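Local structure of probable transcriptional regulator phnF (Escherichia coli, 2FA1) at residues A[50-55]-A[64-69]; A[16-21]-A[79-84]. The protein is probably a GntR/HutC-family transcriptional regulator from an operon for alkylphosphonate uptake and C-P lyase, represented here by its C-terminal effector-binding (UTRA) domain. All blocks are in the same frame, centred on the assembly; numbering follows the deposited sequence.

Overall arrangement
Interaction 1 pairs two strands of the central sheet; interaction 2 packs two loops over one side of it, and their chemistry differs accordingly. The first is buried, its centre about 5 Å from the centre of the chain, and zips strand 47-57 to strand 60-69 with regular backbone bonds and a shared carboxylate. Interaction 2 lies farther out, about 10 Å from that centre and partly exposed; there, loops 16-21 and 79-84 meet through a serine hydroxyl, a glycine and carbonyl oxygens. Their centres are about 9 Å apart and they touch: Thr-53 of the hairpin packs against Ser-18 and Phe-81. Along the chain, the hairpin is nested inside the loop that interaction 2 closes.

Interaction 1 of 2, residues A[50-55]-A[64-69]; sequences HLRTLR and LIDHYF
Asp-66 OD1 gathers two donors from the neighbouring strand. Arg-52 NE reaches it at 2.8 Å in a salt bridge that uses the syn lone pair, and NH2 adds a weak bond. The arginine chain runs out extended and then bends at chi3 (-69°), bringing NE to OD1. Guanidinium and carboxylate planes stand almost perpendicular, 87° apart. His-50 NE2 approaches the same oxygen from the anti side, also at 2.8 Å; OD1 lies in the imidazole plane, but the donor sits well out of the carboxylate plane. The paired donors would be expected to stabilise a charged aspartate. Arg-30 binds His-50 ND1, fixing the far side of that ring, while a water links Arg-52 NH2 to Tyr-68 OH.

Tyr-68 lies alongside His-50 with its plane tilted by only 15°, yet the rings are slid so far apart that they barely overlap; CE1 of the tyrosine rests 3.5 Å from His-50 CD2. On the same face Leu-64 CD1 packs against CG and CD of Arg-52 and touches Leu-54 CD1 at 3.8 Å.

The opposite face carries Thr-53 and His-67, whose side chains cross at about a right angle. Thr-53 OG1 lies at the imidazole edge, 3.3 Å from His-67 NE2, in a hydrogen bond of undecided direction, and Glu-143 of strand 143-150 holds ND1. Ile-65 CG2 sits over the rim of one face of this ring.

Between the two layers runs the backbone ladder: Leu-51 exchanges two bonds with His-67, His-67 N reaching Leu-51 O at 2.7 Å, and Thr-53 exchanges two with Ile-65. Consecutive strands joined by a short turn, they form a beta hairpin inside the antiparallel sheet of the UTRA domain, flanked by strands 23-31 and 143-150.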
ATOM      1  N   HIS A  50      15.859  17.960  -7.168  1.00 11.55           N
ATOM      2  CA  HIS A  50      14.456  17.533  -7.283  1.00 10.66           C
ATOM      3  C   HIS A  50      14.206  17.175  -8.744  1.00 12.08           C
ATOM      4  O   HIS A  50      14.395  18.024  -9.632  1.00 11.13           O
ATOM      5  CB  HIS A  50      13.641  18.775  -6.942  1.00 13.62           C
ATOM      6  CG  HIS A  50      12.174  18.568  -7.124  1.00 13.00           C
ATOM      7  ND1 HIS A  50      11.300  19.607  -7.335  1.00 18.28           N
ATOM      8  CD2 HIS A  50      11.426  17.434  -7.117  1.00 15.03           C
ATOM      9  CE1 HIS A  50      10.075  19.121  -7.467  1.00 16.20           C
ATOM     10  NE2 HIS A  50      10.117  17.822  -7.254  1.00 15.44           N
ATOM     11  N   LEU A  51      13.760  15.916  -8.943  1.00 10.05           N
ATOM     12  CA  LEU A  51      13.315  15.445 -10.278  1.00 10.50           C
ATOM     13  C   LEU A  51      11.849  15.131 -10.130  1.00 11.25           C
ATOM     14  O   LEU A  51      11.476  14.439  -9.164  1.00 11.65           O
ATOM     15  CB  LEU A  51      14.034  14.140 -10.617  1.00 12.61           C
ATOM     16  CG  LEU A  51      15.105  14.426 -11.649  1.00 17.26           C
ATOM     17  CD1 LEU A  51      16.209  15.195 -10.869  1.00 20.75           C
ATOM     18  CD2 LEU A  51      15.687  13.188 -12.233  1.00 16.98           C
ATOM     19  N   ARG A  52      11.038  15.522 -11.128  1.00  9.89           N
ATOM     20  CA  ARG A  52       9.640  15.094 -11.093  1.00 10.54           C
ATOM     21  C   ARG A  52       9.384  14.266 -12.339  1.00  9.93           C
ATOM     22  O   ARG A  52       9.813  14.653 -13.468  1.00 11.91           O
ATOM     23  CB  ARG A  52       8.786  16.339 -11.067  1.00 10.31           C
ATOM     24  CG  ARG A  52       7.221  15.969 -11.157  1.00 12.73           C
ATOM     25  CD  ARG A  52       6.465  17.292 -11.199  1.00 16.87           C
ATOM     26  NE  ARG A  52       6.588  17.944  -9.859  1.00 15.88           N
ATOM     27  CZ  ARG A  52       6.585  19.261  -9.609  1.00 21.15           C
ATOM     28  NH1 ARG A  52       6.505  20.201 -10.587  1.00 22.00           N
ATOM     29  NH2 ARG A  52       6.715  19.671  -8.335  1.00 25.19           N
ATOM     30  N   THR A  53       8.697  13.140 -12.197  1.00  9.69           N
ATOM     31  CA  THR A  53       8.409  12.294 -13.396  1.00 10.95           C
ATOM     32  C   THR A  53       6.912  12.075 -13.438  1.00  9.81           C
ATOM     33  O   THR A  53       6.189  12.206 -12.443  1.00  9.85           O
ATOM     34  CB  THR A  53       9.089  10.908 -13.304  1.00 12.47           C
ATOM     35  OG1 THR A  53       8.686  10.204 -12.100  1.00 14.57           O
ATOM     36  CG2 THR A  53      10.719  11.059 -13.197  1.00 12.39           C
ATOM     37  N   LEU A  54       6.466  11.697 -14.660  1.00  9.78           N
ATOM     38  CA  LEU A  54       5.019  11.397 -14.774  1.00 10.96           C
ATOM     39  C   LEU A  54       4.854  10.264 -15.800  1.00 12.71           C
ATOM     40  O   LEU A  54       5.527  10.253 -16.851  1.00 13.60           O
ATOM     41  CB  LEU A  54       4.383  12.617 -15.376  1.00 12.39           C
ATOM     42  CG  LEU A  54       2.844  12.591 -15.494  1.00 12.49           C
ATOM     43  CD1 LEU A  54       2.158  12.547 -14.210  1.00 14.62           C
ATOM     44  CD2 LEU A  54       2.383  13.729 -16.347  1.00 15.29           C
ATOM     45  N   ARG A  55       3.913   9.385 -15.469  1.00 11.62           N
ATOM     46  CA  ARG A  55       3.550   8.267 -16.428  1.00 12.13           C
ATOM     47  C   ARG A  55       2.164   8.691 -16.975  1.00 12.21           C
ATOM     48  O   ARG A  55       1.219   9.025 -16.152  1.00 10.91           O
ATOM     49  CB  ARG A  55       3.506   6.968 -15.647  1.00 13.68           C
ATOM     50  CG  ARG A  55       2.885   5.885 -16.576  1.00 18.81           C
ATOM     51  CD  ARG A  55       2.695   4.520 -15.857  1.00 25.85           C
ATOM     52  NE  ARG A  55       2.132   3.543 -16.810  1.00 28.29           N
ATOM     53  CZ  ARG A  55       1.764   2.313 -16.454  1.00 27.35           C
ATOM     54  NH1 ARG A  55       1.867   1.943 -15.189  1.00 27.44           N
ATOM     55  NH2 ARG A  55       1.286   1.475 -17.347  1.00 26.94           N
ATOM     56  N   LEU A  64       2.374  10.464 -10.745  1.00 12.24           N
ATOM     57  CA  LEU A  64       3.320  11.559 -10.706  1.00 12.16           C
ATOM     58  C   LEU A  64       4.270  11.223  -9.540  1.00 12.31           C
ATOM     59  O   LEU A  64       3.780  10.823  -8.515  1.00 13.86           O
ATOM     60  CB  LEU A  64       2.545  12.784 -10.241  1.00 13.92           C
ATOM     61  CG  LEU A  64       3.405  14.005  -9.926  1.00 19.18           C
ATOM     62  CD1 LEU A  64       3.787  14.532 -11.343  1.00 21.65           C
ATOM     63  CD2 LEU A  64       2.564  15.025  -9.112  1.00 27.83           C
ATOM     64  N   ILE A  65       5.589  11.376  -9.711  1.00  9.48           N
ATOM     65  CA  ILE A  65       6.509  11.123  -8.556  1.00  9.86           C
ATOM     66  C   ILE A  65       7.467  12.310  -8.453  1.00 11.60           C
ATOM     67  O   ILE A  65       8.036  12.734  -9.468  1.00 12.36           O
ATOM     68  CB  ILE A  65       7.321   9.860  -8.812  1.00 11.89           C
ATOM     69  CG1 ILE A  65       6.408   8.659  -9.170  1.00 13.52           C
ATOM     70  CG2 ILE A  65       8.211   9.461  -7.568  1.00 12.59           C
ATOM     71  CD1 ILE A  65       7.133   7.324  -9.436  1.00 16.81           C
ATOM     72  N   ASP A  66       7.661  12.793  -7.223  1.00 10.53           N
ATOM     73  CA  ASP A  66       8.660  13.797  -6.908  1.00 10.24           C
ATOM     74  C   ASP A  66       9.799  13.071  -6.253  1.00 10.60           C
ATOM     75  O   ASP A  66       9.548  12.387  -5.265  1.00 12.22           O
ATOM     76  CB  ASP A  66       8.053  14.865  -6.024  1.00 11.90           C
ATOM     77  CG  ASP A  66       7.180  15.818  -6.855  1.00 14.04           C
ATOM     78  OD1 ASP A  66       7.695  16.546  -7.706  1.00 13.30           O
ATOM     79  OD2 ASP A  66       5.957  15.799  -6.667  1.00 22.45           O
ATOM     80  N   HIS A  67      10.999  13.182  -6.784  1.00  9.78           N
ATOM     81  CA  HIS A  67      12.157  12.433  -6.223  1.00 11.38           C
ATOM     82  C   HIS A  67      13.163  13.524  -5.715  1.00 11.90           C
ATOM     83  O   HIS A  67      13.465  14.457  -6.437  1.00 12.04           O
ATOM     84  CB  HIS A  67      12.909  11.791  -7.363  1.00 12.38           C
ATOM     85  CG  HIS A  67      12.095  10.841  -8.154  1.00 15.16           C
ATOM     86  ND1 HIS A  67      12.100   9.480  -7.944  1.00 18.53           N
ATOM     87  CD2 HIS A  67      11.353  11.067  -9.248  1.00 15.95           C
ATOM     88  CE1 HIS A  67      11.300   8.911  -8.848  1.00 15.92           C
ATOM     89  NE2 HIS A  67      10.844   9.846  -9.654  1.00 17.33           N
ATOM     90  N   TYR A  68      13.715  13.343  -4.497  1.00 10.56           N
ATOM     91  CA  TYR A  68      14.503  14.454  -3.925  1.00 11.06           C
ATOM     92  C   TYR A  68      15.798  13.715  -3.469  1.00 10.64           C
ATOM     93  O   TYR A  68      15.731  12.659  -2.737  1.00 12.62           O
ATOM     94  CB  TYR A  68      13.842  14.967  -2.668  1.00 13.19           C
ATOM     95  CG  TYR A  68      12.513  15.634  -2.941  1.00 12.29           C
ATOM     96  CD1 TYR A  68      12.456  16.908  -3.412  1.00 15.77           C
ATOM     97  CD2 TYR A  68      11.317  14.920  -2.712  1.00 12.38           C
ATOM     98  CE1 TYR A  68      11.235  17.511  -3.663  1.00 15.88           C
ATOM     99  CE2 TYR A  68      10.045  15.557  -2.958  1.00 10.76           C
ATOM    100  CZ  TYR A  68      10.049  16.836  -3.439  1.00 12.89           C
ATOM    101  OH  TYR A  68       8.798  17.448  -3.711  1.00 16.93           O
ATOM    102  N   PHE A  69      16.934  14.140  -4.020  1.00 11.43           N
ATOM    103  CA  PHE A  69      18.220  13.479  -3.709  1.00 12.42           C
ATOM    104  C   PHE A  69      19.081  14.414  -2.873  1.00 12.17           C
ATOM    105  O   PHE A  69      19.165  15.576  -3.175  1.00 13.04           O
ATOM    106  CB  PHE A  69      18.986  13.167  -5.002  1.00 11.53           C
ATOM    107  CG  PHE A  69      18.279  12.208  -5.893  1.00 12.55           C
ATOM    108  CD1 PHE A  69      18.627  10.838  -5.800  1.00 15.59           C
ATOM    109  CD2 PHE A  69      17.284  12.625  -6.762  1.00 13.95           C
ATOM    110  CE1 PHE A  69      17.963   9.904  -6.640  1.00 14.49           C
ATOM    111  CE2 PHE A  69      16.631  11.703  -7.607  1.00 14.16           C
ATOM    112  CZ  PHE A  69      16.919  10.371  -7.530  1.00 12.74           C
TER
HETATM  113  O   HOH W   1       6.888  19.208  -5.602  1.00 33.45           O

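Interaction 2 of 2, residues A[16-21]-A[79-84]; sequences QGSHPT and QRFDSG
Ser-18 turns its hydroxyl toward the 79-84 loop, where OG comes within 3.0 Å of Gly-84 O. Its first torsion (69°) sets OG between the backbone N and the carbonyl carbon, which places it on the side of Gly-84. Two partners just beyond the segments organise this polar spot: Ser-22 OG bonds to both Ser-18 OG and Gly-84 O, and the backbone N of Leu-86, at the start of helix 86-94, donates to Ser-18 OG. The buried hydroxyl thus has partners in both Ser-22 and Leu-86.

Phe-81 also points toward the 16-21 loop, but more distantly: its CZ lies 4.4 Å from Ser-18 OG, which meets the ring obliquely. With CG anti to the backbone N (chi1 172°), the ring extends inward toward the hairpin, against Thr-53, and forms an edge-to-face pair with Phe-89 of helix 86-94. The N of Ser-83 lies over the rim of one face of the ring.

His-19 and Pro-20, by contrast, direct their side chains away and offer backbone carbonyls to the contact. Pro-20 O receives a nearly straight CA-H...O contact from Gly-84 CA, 3.2 Å away and with an angle of 173° at the hydrogen. His-19 O and Gly-84 O, both acceptors, sit 3.3 Å apart, and neither can bond the other. On the outer side, Pro-20 CD lies over the rim of one face of the His-19 imidazole, while His-19 ND1 is bonded by both Thr-21 OG1 (2.7 Å) and Thr-21 N (3.1 Å), which fixes the imidazole against its own loop.

The arrangement is loop-to-loop packing within the UTRA domain, joining the connection before strand 23-31 to the one leading into helix 86-94, over the Thr-53 side of the hairpin.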
ATOM      1  N   GLN A  16      11.453   0.009  -7.773  1.00 39.81           N
ATOM      2  CA  GLN A  16      12.177   1.225  -7.404  1.00 38.78           C
ATOM      3  C   GLN A  16      12.056   2.309  -8.475  1.00 38.76           C
ATOM      4  O   GLN A  16      12.081   2.010  -9.672  1.00 37.98           O
ATOM      5  CB  GLN A  16      13.660   0.886  -7.178  1.00 38.21           C
ATOM      6  CG  GLN A  16      14.026   0.097  -5.909  1.00 36.26           C
ATOM      7  CD  GLN A  16      13.784   0.890  -4.614  1.00 36.50           C
ATOM      8  OE1 GLN A  16      12.619   1.189  -4.243  1.00 36.92           O
ATOM      9  NE2 GLN A  16      14.863   1.229  -3.923  1.00 32.03           N
ATOM     10  N   GLY A  17      11.885   3.565  -8.042  1.00 39.41           N
ATOM     11  CA  GLY A  17      11.959   4.727  -8.938  1.00 38.22           C
ATOM     12  C   GLY A  17      10.688   4.992  -9.716  1.00 38.00           C
ATOM     13  O   GLY A  17       9.610   5.180  -9.121  1.00 40.14           O
ATOM     14  N   SER A  18      10.795   5.003 -11.046  1.00 35.16           N
ATOM     15  CA  SER A  18       9.707   5.473 -11.931  1.00 30.51           C
ATOM     16  C   SER A  18       9.452   4.407 -13.012  1.00 30.94           C
ATOM     17  O   SER A  18      10.295   3.577 -13.207  1.00 29.15           O
ATOM     18  CB  SER A  18      10.091   6.833 -12.573  1.00 31.65           C
ATOM     19  OG  SER A  18      11.172   6.727 -13.534  1.00 21.17           O
ATOM     20  N   HIS A  19       8.283   4.402 -13.691  1.00 29.61           N
ATOM     21  CA  HIS A  19       8.001   3.371 -14.765  1.00 28.42           C
ATOM     22  C   HIS A  19       8.908   3.508 -16.025  1.00 26.48           C
ATOM     23  O   HIS A  19       9.258   4.613 -16.380  1.00 25.44           O
ATOM     24  CB  HIS A  19       6.548   3.597 -15.216  1.00 28.07           C
ATOM     25  CG  HIS A  19       6.013   2.525 -16.106  1.00 30.82           C
ATOM     26  ND1 HIS A  19       5.972   2.645 -17.478  1.00 33.93           N
ATOM     27  CD2 HIS A  19       5.469   1.319 -15.816  1.00 35.75           C
ATOM     28  CE1 HIS A  19       5.430   1.563 -17.995  1.00 35.45           C
ATOM     29  NE2 HIS A  19       5.152   0.728 -17.014  1.00 30.65           N
ATOM     30  N   PRO A  20       9.232   2.413 -16.785  1.00 26.81           N
ATOM     31  CA  PRO A  20      10.055   2.550 -18.020  1.00 26.63           C
ATOM     32  C   PRO A  20       9.553   3.487 -19.120  1.00 25.00           C
ATOM     33  O   PRO A  20      10.354   3.893 -19.970  1.00 25.97           O
ATOM     34  CB  PRO A  20      10.212   1.088 -18.537  1.00 27.45           C
ATOM     35  CG  PRO A  20       9.903   0.268 -17.351  1.00 28.82           C
ATOM     36  CD  PRO A  20       8.946   1.009 -16.468  1.00 28.05           C
ATOM     37  N   THR A  21       8.266   3.894 -19.068  1.00 24.89           N
ATOM     38  CA  THR A  21       7.731   4.919 -19.943  1.00 24.74           C
ATOM     39  C   THR A  21       7.538   6.267 -19.238  1.00 23.95           C
ATOM     40  O   THR A  21       6.934   7.172 -19.825  1.00 26.08           O
ATOM     41  CB  THR A  21       6.281   4.564 -20.420  1.00 26.71           C
ATOM     42  OG1 THR A  21       5.413   4.539 -19.268  1.00 27.36           O
ATOM     43  CG2 THR A  21       6.309   3.297 -21.128  1.00 26.17           C
ATOM     44  N   GLN A  79      20.695  15.660 -13.966  1.00 13.39           N
ATOM     45  CA  GLN A  79      20.190  16.676 -14.895  1.00 14.99           C
ATOM     46  C   GLN A  79      20.048  16.151 -16.320  1.00 15.40           C
ATOM     47  O   GLN A  79      19.256  16.694 -17.049  1.00 18.45           O
ATOM     48  CB  GLN A  79      21.092  17.897 -14.890  1.00 15.77           C
ATOM     49  CG  GLN A  79      22.391  17.700 -15.673  1.00 16.01           C
ATOM     50  CD  GLN A  79      23.384  18.876 -15.429  1.00 18.02           C
ATOM     51  OE1 GLN A  79      24.051  18.986 -14.369  1.00 21.15           O
ATOM     52  NE2 GLN A  79      23.547  19.696 -16.470  1.00 22.52           N
ATOM     53  N   ARG A  80      20.749  15.047 -16.651  1.00 15.87           N
ATOM     54  CA  ARG A  80      20.710  14.425 -17.974  1.00 15.84           C
ATOM     55  C   ARG A  80      19.638  13.392 -18.127  1.00 17.39           C
ATOM     56  O   ARG A  80      19.445  12.860 -19.274  1.00 15.91           O
ATOM     57  CB  ARG A  80      22.106  13.858 -18.289  1.00 15.64           C
ATOM     58  CG  ARG A  80      23.174  14.999 -18.410  1.00 16.04           C
ATOM     59  CD  ARG A  80      24.665  14.488 -18.705  1.00 18.90           C
ATOM     60  NE  ARG A  80      25.489  15.628 -19.264  1.00 24.84           N
ATOM     61  CZ  ARG A  80      26.049  16.630 -18.550  1.00 26.57           C
ATOM     62  NH1 ARG A  80      25.972  16.704 -17.220  1.00 21.92           N
ATOM     63  NH2 ARG A  80      26.711  17.611 -19.198  1.00 24.97           N
ATOM     64  N   PHE A  81      18.868  13.112 -17.064  1.00 13.68           N
ATOM     65  CA  PHE A  81      17.753  12.120 -17.224  1.00 15.22           C
ATOM     66  C   PHE A  81      16.664  12.705 -18.114  1.00 17.66           C
ATOM     67  O   PHE A  81      16.333  13.847 -17.969  1.00 18.36           O
ATOM     68  CB  PHE A  81      17.212  11.722 -15.847  1.00 15.65           C
ATOM     69  CG  PHE A  81      15.958  10.881 -15.915  1.00 12.32           C
ATOM     70  CD1 PHE A  81      16.068   9.541 -16.293  1.00 14.56           C
ATOM     71  CD2 PHE A  81      14.731  11.458 -15.667  1.00 13.60           C
ATOM     72  CE1 PHE A  81      14.893   8.725 -16.371  1.00 16.08           C
ATOM     73  CE2 PHE A  81      13.560  10.649 -15.743  1.00 13.44           C
ATOM     74  CZ  PHE A  81      13.688   9.307 -16.092  1.00 14.65           C
ATOM     75  N   ASP A  82      16.112  11.886 -19.024  1.00 19.76           N
ATOM     76  CA  ASP A  82      15.115  12.364 -19.973  1.00 21.43           C
ATOM     77  C   ASP A  82      13.801  11.599 -19.811  1.00 20.62           C
ATOM     78  O   ASP A  82      12.733  12.215 -19.605  1.00 19.41           O
ATOM     79  CB  ASP A  82      15.729  12.135 -21.359  1.00 23.87           C
ATOM     80  CG  ASP A  82      14.917  12.711 -22.484  1.00 32.81           C
ATOM     81  OD1 ASP A  82      13.910  13.449 -22.247  1.00 37.81           O
ATOM     82  OD2 ASP A  82      15.341  12.435 -23.644  1.00 38.28           O
ATOM     83  N   SER A  83      13.875  10.261 -19.875  1.00 20.08           N
ATOM     84  CA  SER A  83      12.700   9.415 -19.750  1.00 19.83           C
ATOM     85  C   SER A  83      13.125   8.029 -19.434  1.00 20.18           C
ATOM     86  O   SER A  83      14.312   7.637 -19.655  1.00 20.16           O
ATOM     87  CB  SER A  83      11.887   9.459 -21.060  1.00 18.39           C
ATOM     88  OG  SER A  83      12.630   8.730 -22.077  1.00 22.32           O
ATOM     89  N   GLY A  84      12.178   7.229 -18.946  1.00 19.09           N
ATOM     90  CA  GLY A  84      12.458   5.860 -18.656  1.00 19.67           C
ATOM     91  C   GLY A  84      12.483   5.646 -17.155  1.00 18.43           C
ATOM     92  O   GLY A  84      11.941   6.498 -16.390  1.00 19.45           O
TER